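Local coordinates for protein tRNA uridine(34) acetyltransferase (Methanocaldococcus infernus, PDB 6IA8) that forms 5-carboxymethyluridine at the wobble position of tRNAs, using acetyl-CoA, by joining a radical S-adenosylmethionine domain to an acetyltransferase domain, at residues Arg424-Tyr429 with Leu442-His447; Arg433-Asp438 with Lys489-Ser494; Lys226-Gly231 with Pro257-Ser262. One frame throughout, in Å; residues are numbered along the deposited sequence.

Contact 1: Arg424-Tyr429 with Leu442-His447. With SO4 (sulfate ion), chain E.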
loop_
_atom_site.group_PDB
_atom_site.type_symbol
_atom_site.label_atom_id
_atom_site.label_comp_id
_atom_site.label_asym_id
_atom_site.label_seq_id
_atom_site.Cartn_x
_atom_site.Cartn_y
_atom_site.Cartn_z
ATOM N N ARG A 424 10.738 -3.994 5.687
ATOM C CA ARG A 424 10.005 -3.589 6.886
ATOM C C ARG A 424 10.007 -4.749 7.882
ATOM O O ARG A 424 9.414 -5.804 7.621
ATOM C CB ARG A 424 8.576 -3.210 6.519
ATOM C CG ARG A 424 8.433 -2.023 5.591
ATOM C CD ARG A 424 6.965 -1.670 5.447
ATOM N NE ARG A 424 6.654 -0.709 4.391
ATOM C CZ ARG A 424 6.816 0.606 4.500
ATOM N NH1 ARG A 424 7.378 1.114 5.578
ATOM N NH2 ARG A 424 6.474 1.406 3.502
ATOM N N LEU A 425 10.756 -4.590 8.966
ATOM C CA LEU A 425 10.884 -5.592 10.018
ATOM C C LEU A 425 10.195 -5.085 11.281
ATOM O O LEU A 425 10.334 -3.914 11.644
ATOM C CB LEU A 425 12.354 -5.847 10.314
ATOM C CG LEU A 425 12.721 -6.980 11.271
ATOM C CD1 LEU A 425 12.411 -8.335 10.649
ATOM C CD2 LEU A 425 14.233 -6.896 11.600
ATOM N N ARG A 426 9.446 -5.946 11.955
ATOM C CA ARG A 426 8.684 -5.514 13.121
ATOM C C ARG A 426 8.879 -6.458 14.304
ATOM O O ARG A 426 8.823 -7.686 14.151
ATOM C CB ARG A 426 7.185 -5.406 12.775
ATOM C CG ARG A 426 6.312 -5.077 14.020
ATOM C CD ARG A 426 4.807 -4.869 13.644
ATOM N NE ARG A 426 3.996 -4.665 14.842
ATOM C CZ ARG A 426 3.881 -3.508 15.480
ATOM N NH1 ARG A 426 4.463 -2.442 14.974
ATOM N NH2 ARG A 426 3.152 -3.412 16.584
ATOM N N ASP A 427 9.094 -5.863 15.487
ATOM C CA ASP A 427 9.032 -6.570 16.757
ATOM C C ASP A 427 7.610 -6.400 17.246
ATOM O O ASP A 427 7.241 -5.292 17.640
ATOM C CB ASP A 427 10.008 -5.973 17.759
ATOM C CG ASP A 427 10.098 -6.765 19.027
ATOM O OD1 ASP A 427 9.428 -7.826 19.155
ATOM O OD2 ASP A 427 10.854 -6.307 19.897
ATOM N N PRO A 428 6.778 -7.423 17.211
ATOM C CA PRO A 428 5.347 -7.208 17.427
ATOM C C PRO A 428 4.986 -6.910 18.880
ATOM O O PRO A 428 5.745 -7.120 19.829
ATOM C CB PRO A 428 4.719 -8.518 16.951
ATOM C CG PRO A 428 5.807 -9.547 17.097
ATOM C CD PRO A 428 7.107 -8.825 16.872
ATOM N N TYR A 429 3.775 -6.399 19.041
ATOM C CA TYR A 429 3.307 -5.935 20.341
ATOM C C TYR A 429 2.361 -6.949 20.969
ATOM O O TYR A 429 2.707 -7.600 21.952
ATOM C CB TYR A 429 2.626 -4.570 20.169
ATOM C CG TYR A 429 1.858 -4.069 21.373
ATOM C CD1 TYR A 429 2.459 -4.006 22.625
ATOM C CD2 TYR A 429 0.530 -3.667 21.265
ATOM C CE1 TYR A 429 1.766 -3.530 23.728
ATOM C CE2 TYR A 429 -0.173 -3.202 22.371
ATOM C CZ TYR A 429 0.460 -3.124 23.582
ATOM O OH TYR A 429 -0.223 -2.671 24.676
ATOM N N LEU A 442 8.786 -10.203 12.557
ATOM C CA LEU A 442 7.990 -10.208 11.332
ATOM C C LEU A 442 8.645 -9.381 10.228
ATOM O O LEU A 442 8.951 -8.197 10.428
ATOM C CB LEU A 442 6.588 -9.647 11.595
ATOM C CG LEU A 442 5.785 -10.261 12.759
ATOM C CD1 LEU A 442 4.496 -9.462 12.938
ATOM C CD2 LEU A 442 5.475 -11.710 12.467
ATOM N N VAL A 443 8.808 -9.988 9.051
ATOM C CA VAL A 443 9.166 -9.261 7.835
ATOM C C VAL A 443 7.852 -8.935 7.135
ATOM O O VAL A 443 7.256 -9.788 6.486
ATOM C CB VAL A 443 10.099 -10.065 6.934
ATOM C CG1 VAL A 443 10.313 -9.293 5.662
ATOM C CG2 VAL A 443 11.423 -10.320 7.663
ATOM N N ARG A 444 7.385 -7.701 7.289
ATOM C CA ARG A 444 6.113 -7.290 6.707
ATOM C C ARG A 444 6.213 -6.937 5.235
ATOM O O ARG A 444 5.205 -7.005 4.520
ATOM C CB ARG A 444 5.558 -6.097 7.481
ATOM C CG ARG A 444 5.469 -6.370 9.005
ATOM C CD ARG A 444 4.572 -5.354 9.715
ATOM N NE ARG A 444 5.123 -4.022 9.692
ATOM C CZ ARG A 444 4.751 -3.043 8.880
ATOM N NH1 ARG A 444 5.389 -1.878 8.957
ATOM N NH2 ARG A 444 3.734 -3.207 8.039
ATOM N N GLN A 445 7.397 -6.589 4.759
ATOM C CA GLN A 445 7.553 -6.265 3.354
ATOM C C GLN A 445 9.025 -6.337 2.989
ATOM O O GLN A 445 9.870 -5.947 3.788
ATOM C CB GLN A 445 7.046 -4.852 3.051
ATOM C CG GLN A 445 7.224 -4.411 1.582
ATOM C CD GLN A 445 6.393 -3.191 1.227
ATOM O OE1 GLN A 445 6.088 -2.358 2.091
ATOM N NE2 GLN A 445 5.974 -3.103 -0.047
ATOM N N LEU A 446 9.312 -6.829 1.790
ATOM C CA LEU A 446 10.620 -6.720 1.146
ATOM C C LEU A 446 10.342 -6.224 -0.259
ATOM O O LEU A 446 9.577 -6.855 -0.996
ATOM C CB LEU A 446 11.353 -8.055 1.074
ATOM C CG LEU A 446 12.588 -8.074 0.176
ATOM C CD1 LEU A 446 13.676 -7.122 0.673
ATOM C CD2 LEU A 446 13.126 -9.506 0.072
ATOM N N HIS A 447 10.951 -5.110 -0.644
ATOM C CA HIS A 447 10.734 -4.578 -1.982
ATOM C C HIS A 447 12.061 -4.144 -2.582
ATOM O O HIS A 447 12.761 -3.314 -2.005
ATOM C CB HIS A 447 9.779 -3.397 -1.937
ATOM C CG HIS A 447 9.257 -2.999 -3.287
ATOM N ND1 HIS A 447 8.121 -3.553 -3.830
ATOM C CD2 HIS A 447 9.743 -2.147 -4.225
ATOM C CE1 HIS A 447 7.907 -3.041 -5.030
ATOM N NE2 HIS A 447 8.873 -2.180 -5.292
HETATM S S SO4 E . 8.426 -1.646 -8.904
HETATM O O1 SO4 E . 9.173 -2.038 -7.723
HETATM O O2 SO4 E . 9.346 -1.496 -10.023
HETATM O O3 SO4 E . 7.444 -2.673 -9.217
HETATM O O4 SO4 E . 7.740 -0.389 -8.642
HETATM O O HOH W 1 4.737 -0.122 1.559
#
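The side chains of R424 and Q445 run alongside each other, and R424 NE donates to Q445 OE1 over 2.9 Å with the oxygen close to the guanidinium plane. R424 is extended from CG to NE, which carries NE level with the amide. A water joins the pair a second time, accepting from R424 NH2 and donating to Q445 OE1, so two donors grip that oxygen; R424 NH1 is held by the carbonyl of W329. In the backbone, R424 N reaches Q445 O at 2.9 Å, while R424 O receives R444 N at 2.8 Å. R426 pairs with L442 in both directions, R426 N to L442 O (2.8 Å) and L442 N to R426 O (3.0 Å). The R444 chain turns at chi3 (-66°), and R426 CB lies at the edge of its guanidinium, 4.0 Å from R444 NE. The two guanidinium planes stand 78° apart, and E406 forms salt bridges with both arginines; R426 is also paired with D246 and R444 with D283. On the other face L425 CD1 meets V443 CG2 at 3.7 Å. Between R424 and L425 the register slips by one, R444 and Q445 both lying opposite R424: a classic beta bulge in strand 440-448 where it pairs antiparallel with strand 418-427. That strand carries Q445, L446 and H447, which probably bind acetyl-CoA, as expected of the bulged central strand of a GNAT fold.

Contact 2: Arg433-Asp438 with Lys489-Ser494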
loop_
_atom_site.group_PDB
_atom_site.type_symbol
_atom_site.label_atom_id
_atom_site.label_comp_id
_atom_site.label_asym_id
_atom_site.label_seq_id
_atom_site.Cartn_x
_atom_site.Cartn_y
_atom_site.Cartn_z
ATOM N N ARG A 433 -2.162 -14.215 16.035
ATOM C CA ARG A 433 -2.051 -15.347 15.124
ATOM C C ARG A 433 -1.300 -16.484 15.802
ATOM O O ARG A 433 -0.308 -16.256 16.506
ATOM C CB ARG A 433 -1.309 -14.925 13.853
ATOM C CG ARG A 433 -2.128 -14.061 12.841
ATOM C CD ARG A 433 -3.288 -14.873 12.255
ATOM N NE ARG A 433 -2.829 -16.058 11.528
ATOM C CZ ARG A 433 -3.606 -16.801 10.735
ATOM N NH1 ARG A 433 -4.874 -16.466 10.546
ATOM N NH2 ARG A 433 -3.112 -17.869 10.122
ATOM N N LYS A 434 -1.748 -17.713 15.529
ATOM C CA LYS A 434 -1.165 -18.890 16.156
ATOM C C LYS A 434 0.323 -19.001 15.862
ATOM O O LYS A 434 1.081 -19.507 16.690
ATOM C CB LYS A 434 -1.896 -20.153 15.680
ATOM C CG LYS A 434 -2.106 -20.230 14.156
ATOM C CD LYS A 434 -2.869 -21.491 13.731
ATOM C CE LYS A 434 -1.999 -22.739 13.826
ATOM N NZ LYS A 434 -2.650 -23.927 13.188
ATOM N N GLU A 435 0.777 -18.531 14.707
ATOM C CA GLU A 435 2.172 -18.760 14.359
ATOM C C GLU A 435 3.110 -17.673 14.866
ATOM O O GLU A 435 4.322 -17.803 14.689
ATOM C CB GLU A 435 2.321 -18.929 12.846
ATOM C CG GLU A 435 1.631 -17.911 11.984
ATOM C CD GLU A 435 0.156 -18.227 11.694
ATOM O OE1 GLU A 435 -0.686 -17.824 12.504
ATOM O OE2 GLU A 435 -0.182 -18.789 10.635
ATOM N N ILE A 436 2.601 -16.636 15.524
ATOM C CA ILE A 436 3.426 -15.549 16.047
ATOM C C ILE A 436 3.465 -15.666 17.564
ATOM O O ILE A 436 2.434 -15.532 18.226
ATOM C CB ILE A 436 2.883 -14.173 15.640
ATOM C CG1 ILE A 436 2.703 -14.101 14.125
ATOM C CG2 ILE A 436 3.815 -13.061 16.121
ATOM C CD1 ILE A 436 1.976 -12.830 13.642
ATOM N N ASP A 437 4.646 -15.902 18.118
ATOM C CA ASP A 437 4.840 -15.925 19.571
ATOM C C ASP A 437 5.773 -14.784 19.981
ATOM O O ASP A 437 6.181 -13.962 19.160
ATOM C CB ASP A 437 5.387 -17.276 20.055
ATOM C CG ASP A 437 6.682 -17.665 19.384
ATOM O OD1 ASP A 437 6.777 -18.828 18.939
ATOM O OD2 ASP A 437 7.599 -16.813 19.270
ATOM N N ASP A 438 6.119 -14.735 21.268
ATOM C CA ASP A 438 6.934 -13.644 21.799
ATOM C C ASP A 438 8.418 -13.775 21.454
ATOM O O ASP A 438 9.220 -12.935 21.883
ATOM C CB ASP A 438 6.762 -13.542 23.321
ATOM C CG ASP A 438 7.182 -14.803 24.046
ATOM O OD1 ASP A 438 7.763 -15.722 23.426
ATOM O OD2 ASP A 438 6.916 -14.895 25.260
ATOM N N LYS A 489 12.581 -17.079 15.662
ATOM C CA LYS A 489 12.023 -17.364 14.351
ATOM C C LYS A 489 11.583 -16.056 13.720
ATOM O O LYS A 489 11.256 -15.077 14.407
ATOM C CB LYS A 489 10.858 -18.363 14.407
ATOM C CG LYS A 489 9.577 -17.848 15.010
ATOM C CD LYS A 489 8.514 -18.950 14.971
ATOM C CE LYS A 489 7.287 -18.595 15.784
ATOM N NZ LYS A 489 6.381 -19.765 15.951
ATOM N N ILE A 490 11.622 -16.053 12.397
ATOM C CA ILE A 490 11.293 -14.891 11.595
ATOM C C ILE A 490 10.235 -15.340 10.600
ATOM O O ILE A 490 10.348 -16.426 10.020
ATOM C CB ILE A 490 12.560 -14.321 10.926
ATOM C CG1 ILE A 490 12.240 -13.095 10.097
ATOM C CG2 ILE A 490 13.275 -15.356 10.087
ATOM C CD1 ILE A 490 13.482 -12.205 9.900
ATOM N N LEU A 491 9.163 -14.558 10.483
ATOM C CA LEU A 491 8.049 -14.878 9.597
ATOM C C LEU A 491 7.896 -13.791 8.546
ATOM O O LEU A 491 7.821 -12.609 8.888
ATOM C CB LEU A 491 6.744 -15.001 10.385
ATOM C CG LEU A 491 6.599 -16.162 11.354
ATOM C CD1 LEU A 491 5.259 -16.021 12.097
ATOM C CD2 LEU A 491 6.698 -17.475 10.648
ATOM N N VAL A 492 7.769 -14.195 7.282
ATOM C CA VAL A 492 7.646 -13.271 6.164
ATOM C C VAL A 492 6.203 -13.285 5.684
ATOM O O VAL A 492 5.633 -14.358 5.446
ATOM C CB VAL A 492 8.595 -13.653 5.019
ATOM C CG1 VAL A 492 8.450 -12.671 3.885
ATOM C CG2 VAL A 492 10.014 -13.734 5.530
ATOM N N THR A 493 5.608 -12.098 5.576
ATOM C CA THR A 493 4.360 -11.915 4.835
ATOM C C THR A 493 4.712 -11.916 3.354
ATOM O O THR A 493 5.390 -11.011 2.868
ATOM C CB THR A 493 3.667 -10.615 5.233
ATOM O OG1 THR A 493 3.567 -10.560 6.670
ATOM C CG2 THR A 493 2.286 -10.547 4.615
ATOM N N SER A 494 4.306 -12.956 2.648
ATOM C CA SER A 494 4.708 -13.171 1.267
ATOM C C SER A 494 3.477 -13.195 0.383
ATOM O O SER A 494 2.490 -13.853 0.721
ATOM C CB SER A 494 5.455 -14.509 1.123
ATOM O OG SER A 494 5.714 -14.847 -0.236
#
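K489 NZ is gripped from two directions, by the backbone carbonyl of E435 and the carboxylate of D437. The bond from K489 NZ to E435 O is 3.1 Å long and comes from above the carbonyl plane, 45° out of it. The salt bridge from K489 NZ to D437 OD1, at 3.2 Å, is weak as a hydrogen bond. K489 and D437 approach from opposite directions, the lysine chain extended beyond CG so that its amine reaches the loop. D437 is shared as well: its OD2 accepts from K439 N and is hydrogen-bonded to T440 OG1, which fixes the carboxylate beside the amine. Two residues on, L491 CD1 lies 3.3 Å from E435 O and touches I436 CG1 at 3.8 Å, while the E435 side chain crosses that of L491 at about a right angle. The chain of E435 bends at chi2 (-85°), taking its carboxylate away from the strand to R433, which holds it side-on with NE on OE1 (2.9 Å) and NH2 on OE2. A type I turn from R433 to I436 brings these two residues together. A carboxylate and a main-chain oxygen beside K489 NZ would favour its charged form, tying strand 489-492 to the loop.

Contact 3: Lys226-Gly231 with Pro257-Ser262. With SO4 (sulfate ion), chain C.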
loop_
_atom_site.group_PDB
_atom_site.type_symbol
_atom_site.label_atom_id
_atom_site.label_comp_id
_atom_site.label_asym_id
_atom_site.label_seq_id
_atom_site.Cartn_x
_atom_site.Cartn_y
_atom_site.Cartn_z
ATOM N N LYS A 226 -18.149 11.911 12.772
ATOM C CA LYS A 226 -19.561 11.941 13.144
ATOM C C LYS A 226 -20.309 12.977 12.319
ATOM O O LYS A 226 -21.429 12.728 11.856
ATOM C CB LYS A 226 -19.711 12.257 14.626
ATOM C CG LYS A 226 -19.252 11.162 15.569
ATOM N N LEU A 227 -19.687 14.140 12.099
ATOM C CA LEU A 227 -20.346 15.208 11.348
ATOM C C LEU A 227 -20.706 14.748 9.936
ATOM O O LEU A 227 -21.761 15.105 9.395
ATOM C CB LEU A 227 -19.431 16.429 11.310
ATOM C CG LEU A 227 -19.953 17.786 10.890
ATOM C CD1 LEU A 227 -20.990 18.314 11.861
ATOM C CD2 LEU A 227 -18.752 18.726 10.778
ATOM N N CYS A 228 -19.857 13.935 9.332
ATOM C CA CYS A 228 -20.106 13.414 7.995
ATOM C C CYS A 228 -20.818 12.070 8.025
ATOM O O CYS A 228 -20.983 11.436 6.980
ATOM C CB CYS A 228 -18.784 13.296 7.227
ATOM S SG CYS A 228 -17.887 14.890 7.137
ATOM N N LYS A 229 -21.230 11.616 9.196
ATOM C CA LYS A 229 -21.963 10.361 9.335
ATOM C C LYS A 229 -21.184 9.198 8.719
ATOM O O LYS A 229 -21.727 8.358 7.991
ATOM C CB LYS A 229 -23.369 10.485 8.741
ATOM C CG LYS A 229 -24.225 11.476 9.519
ATOM C CD LYS A 229 -25.607 11.709 8.920
ATOM C CE LYS A 229 -26.329 12.808 9.716
ATOM N NZ LYS A 229 -27.649 13.192 9.142
ATOM N N ARG A 230 -19.888 9.153 9.025
ATOM C CA ARG A 230 -19.076 7.992 8.692
ATOM C C ARG A 230 -19.333 6.877 9.709
ATOM O O ARG A 230 -19.768 7.113 10.840
ATOM C CB ARG A 230 -17.589 8.353 8.659
ATOM C CG ARG A 230 -17.249 9.624 7.894
ATOM C CD ARG A 230 -17.646 9.573 6.417
ATOM N NE ARG A 230 -16.953 8.521 5.682
ATOM C CZ ARG A 230 -16.815 8.495 4.359
ATOM N NH1 ARG A 230 -17.312 9.480 3.620
ATOM N NH2 ARG A 230 -16.160 7.494 3.777
ATOM N N GLY A 231 -19.073 5.645 9.289
ATOM C CA GLY A 231 -19.442 4.510 10.106
ATOM C C GLY A 231 -18.337 3.953 10.971
ATOM O O GLY A 231 -18.404 2.782 11.359
ATOM N N PRO A 257 -8.194 15.291 3.022
ATOM C CA PRO A 257 -8.160 16.689 3.471
ATOM C C PRO A 257 -9.446 17.404 3.067
ATOM O O PRO A 257 -10.093 17.064 2.071
ATOM C CB PRO A 257 -6.940 17.280 2.750
ATOM C CG PRO A 257 -6.135 16.089 2.305
ATOM C CD PRO A 257 -7.141 14.985 2.041
ATOM N N GLY A 258 -9.811 18.409 3.859
ATOM C CA GLY A 258 -10.889 19.318 3.495
ATOM C C GLY A 258 -12.288 18.766 3.689
ATOM O O GLY A 258 -13.236 19.195 3.001
ATOM N N MET A 259 -12.456 17.836 4.624
ATOM C CA MET A 259 -13.779 17.341 4.958
ATOM C C MET A 259 -14.571 18.397 5.727
ATOM O O MET A 259 -13.997 19.323 6.298
ATOM C CB MET A 259 -13.681 16.073 5.801
ATOM C CG MET A 259 -13.180 14.868 5.014
ATOM S SD MET A 259 -12.900 13.466 6.057
ATOM C CE MET A 259 -14.571 12.910 6.433
ATOM N N PRO A 260 -15.898 18.267 5.764
ATOM C CA PRO A 260 -16.707 19.209 6.552
ATOM C C PRO A 260 -16.222 19.260 7.989
ATOM O O PRO A 260 -15.928 18.232 8.603
ATOM C CB PRO A 260 -18.125 18.633 6.456
ATOM C CG PRO A 260 -18.143 17.888 5.154
ATOM C CD PRO A 260 -16.728 17.346 4.962
ATOM N N GLY A 261 -16.123 20.470 8.521
ATOM C CA GLY A 261 -15.682 20.652 9.883
ATOM C C GLY A 261 -14.192 20.812 10.054
ATOM O O GLY A 261 -13.741 21.205 11.144
ATOM N N SER A 262 -13.415 20.562 9.010
ATOM C CA SER A 262 -11.973 20.635 9.117
ATOM C C SER A 262 -11.478 22.008 8.660
ATOM O O SER A 262 -12.249 22.920 8.358
ATOM C CB SER A 262 -11.328 19.514 8.304
ATOM O OG SER A 262 -9.999 19.251 8.755
HETATM S S SO4 C . -17.022 4.918 6.460
HETATM O O1 SO4 C . -16.890 4.180 7.718
HETATM O O2 SO4 C . -15.977 5.933 6.345
HETATM O O3 SO4 C . -16.924 3.991 5.338
HETATM O O4 SO4 C . -18.329 5.569 6.436
#
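C228 SG packs against the ring of P260 where the end of helix 222-227 meets a type II turn running from M259 to S262 in the radical SAM domain. From C228 CB, the SG lies anti to the carbonyl carbon (chi1 -57°), directed toward P260 and M259. There SG rests against the ring of P260, 3.5 Å from CD and 3.6 Å from CG, and also touches the methyl of M259, with CE at 3.9 Å. M259 brings that methyl round by a bend at chi3 (74°). One residue earlier, L227 CD2 sits over the turn, 3.6 Å from P260 O and 3.7 Å from G261 CA. The side chains meet through apolar atoms, and no hydrogen bond crosses between the segments; L298 and M301 of helix 297-303 and F307 also touch P260. The helix closes in a Schellman motif with K229, at positive phi, as its C-prime residue, K229 N bonding to K226 O. Beyond it the chain meets a sulfate, probably from the crystallisation liquor. The R230 chain folds at chi2 and chi3, placing NE and NH2 on the same sulfate oxygen, O2, which lies at the edge of the guanidinium in its plane. H232 ND1 also binds this ion, and G231 N donates to sulfate O4 at 2.9 Å.

Contact 3 comes first along the chain and belongs to the radical SAM domain, whose parallel sheet includes strand 250-255, just before the 257-262 loop. Contacts 1 and 2 follow in the acetyltransferase domain, their segments alternating in sequence, and their centres lie 10 Å apart. They share one mixed sheet, in which strands 440-448 and 489-492 are parallel neighbours: V443 bonds through its backbone to L491 and T493, and L442 CD2 packs on I436 CD1. Contact 3 touches neither, its centre lying about 33 Å from that of contact 1 and about 37 Å from that of contact 2. R426 and R444 of contact 1, however, reach D246 and D283 of the radical SAM core, linking the two catalytic domains.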